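PDB 4XWW: DR2417 from Deinococcus radiodurans, which probably degrades and matures RNA as a metal-dependent 5'-3' exonuclease, possibly with endonuclease activity, and forms homodimers. Local coordinates for residues 239-244 / 330-335. Sequence-based numbering, arbitrary orientation.
Sequences RVFLTT and AKIALR
R239, next to strand 240-243, reaches the loop 330-335. The bond to CB is directed at the loop, and a bend at chi3 (-61°) swings the tip round beside F241. CD, NE and CZ pass NH2 of R335, with CZ 3.6 Å from it. At the end, NH2 donates to A333 O over 2.9 Å; the oxygen lies in the guanidinium plane, though the nitrogen sits above the carbonyl plane. NH1 gives a hydrogen to a water that also accepts from A333 N, so the arginine holds the carbonyl directly and the amide through the water. One guanidinium face carries that of R335, nearly parallel at 12°; the like charges are probably eased by D338, which pairs with R239, and D303, which pairs with R335. Against the opposite face stands the edge of the F241 ring, at CZ. The aromatic offers an edge to the cation and a face to methyl groups, which branched I332 and L334 supply: L334 CD2 sits over the face, 3.7 Å from the centroid in a CH-pi contact, while I332 CG2 meets the edge at CE2 (3.8 Å). L324 of helix 320-326 touches F241, I332 and L334. The contact ties a central parallel strand to a helix-to-strand connection in the α/β beta-CASP domain.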
# COMPACT_ATOMS: atom_id res chain seq x y z
N ARG A 239 -23.85 16.88 -12.32
CA ARG A 239 -23.46 15.61 -12.93
C ARG A 239 -23.00 14.60 -11.87
O ARG A 239 -22.45 14.98 -10.83
CB ARG A 239 -22.34 15.83 -13.96
CG ARG A 239 -22.70 16.70 -15.13
CD ARG A 239 -21.64 16.62 -16.22
NE ARG A 239 -20.35 17.08 -15.71
CZ ARG A 239 -19.27 17.29 -16.46
NH1 ARG A 239 -19.32 17.10 -17.77
NH2 ARG A 239 -18.14 17.70 -15.90
N VAL A 240 -23.21 13.32 -12.14
CA VAL A 240 -22.72 12.25 -11.27
C VAL A 240 -21.81 11.34 -12.09
O VAL A 240 -22.18 10.89 -13.19
CB VAL A 240 -23.87 11.42 -10.64
CG1 VAL A 240 -23.33 10.24 -9.81
CG2 VAL A 240 -24.80 12.30 -9.82
N PHE A 241 -20.63 11.07 -11.54
CA PHE A 241 -19.72 10.06 -12.03
C PHE A 241 -19.61 8.99 -10.98
O PHE A 241 -19.44 9.29 -9.79
CB PHE A 241 -18.34 10.63 -12.35
CG PHE A 241 -18.34 11.75 -13.35
CD1 PHE A 241 -18.79 13.02 -13.01
CD2 PHE A 241 -17.85 11.55 -14.64
CE1 PHE A 241 -18.78 14.06 -13.94
CE2 PHE A 241 -17.83 12.58 -15.56
CZ PHE A 241 -18.31 13.84 -15.22
N LEU A 242 -19.71 7.73 -11.39
CA LEU A 242 -19.60 6.64 -10.44
C LEU A 242 -18.65 5.59 -11.01
O LEU A 242 -18.70 5.30 -12.19
CB LEU A 242 -20.98 6.04 -10.15
CG LEU A 242 -21.03 4.88 -9.16
CD1 LEU A 242 -22.38 4.90 -8.42
CD2 LEU A 242 -20.84 3.51 -9.87
N THR A 243 -17.79 5.03 -10.16
CA THR A 243 -16.92 3.92 -10.55
C THR A 243 -17.14 2.75 -9.64
O THR A 243 -17.45 2.90 -8.46
CB THR A 243 -15.42 4.32 -10.54
OG1 THR A 243 -14.63 3.25 -11.08
CG2 THR A 243 -14.94 4.63 -9.12
N THR A 244 -17.03 1.55 -10.22
CA THR A 244 -17.13 0.31 -9.48
C THR A 244 -16.40 -0.70 -10.37
O THR A 244 -15.89 -0.33 -11.43
CB THR A 244 -18.60 -0.07 -9.22
OG1 THR A 244 -18.68 -1.15 -8.31
CG2 THR A 244 -19.29 -0.41 -10.53
N ALA A 330 -9.90 13.07 -22.76
CA ALA A 330 -9.94 13.80 -24.03
C ALA A 330 -11.29 14.44 -24.30
O ALA A 330 -11.38 15.38 -25.08
CB ALA A 330 -9.57 12.87 -25.18
N LYS A 331 -12.35 13.93 -23.68
CA LYS A 331 -13.69 14.39 -24.03
C LYS A 331 -14.48 14.93 -22.86
O LYS A 331 -15.49 15.62 -23.05
CB LYS A 331 -14.48 13.27 -24.69
CG LYS A 331 -14.00 12.89 -26.08
CD LYS A 331 -14.64 11.58 -26.50
CE LYS A 331 -14.41 11.28 -27.97
NZ LYS A 331 -15.28 10.17 -28.47
N ILE A 332 -14.04 14.62 -21.64
CA ILE A 332 -14.77 15.04 -20.46
C ILE A 332 -13.82 15.76 -19.49
O ILE A 332 -12.68 15.34 -19.29
CB ILE A 332 -15.44 13.84 -19.74
CG1 ILE A 332 -16.31 13.02 -20.70
CG2 ILE A 332 -16.28 14.31 -18.56
CD1 ILE A 332 -16.67 11.63 -20.16
N ALA A 333 -14.31 16.83 -18.88
CA ALA A 333 -13.54 17.54 -17.87
C ALA A 333 -14.35 17.74 -16.59
O ALA A 333 -15.44 18.31 -16.62
CB ALA A 333 -13.07 18.88 -18.41
N LEU A 334 -13.81 17.27 -15.46
CA LEU A 334 -14.45 17.48 -14.16
C LEU A 334 -14.47 18.95 -13.78
O LEU A 334 -13.63 19.73 -14.24
CB LEU A 334 -13.74 16.67 -13.08
CG LEU A 334 -13.85 15.15 -13.23
CD1 LEU A 334 -13.27 14.44 -12.03
CD2 LEU A 334 -15.29 14.71 -13.44
N ARG A 335 -15.42 19.33 -12.93
CA ARG A 335 -15.52 20.71 -12.44
C ARG A 335 -16.25 20.77 -11.10
O ARG A 335 -16.96 19.82 -10.73
CB ARG A 335 -16.23 21.61 -13.47
CG ARG A 335 -17.51 21.03 -14.07
CD ARG A 335 -18.18 22.05 -15.02
NE ARG A 335 -18.95 21.41 -16.08
CZ ARG A 335 -20.23 21.07 -15.99
NH1 ARG A 335 -20.90 21.30 -14.86
NH2 ARG A 335 -20.86 20.51 -17.02
O HOH W 1 -17.07 17.93 -19.48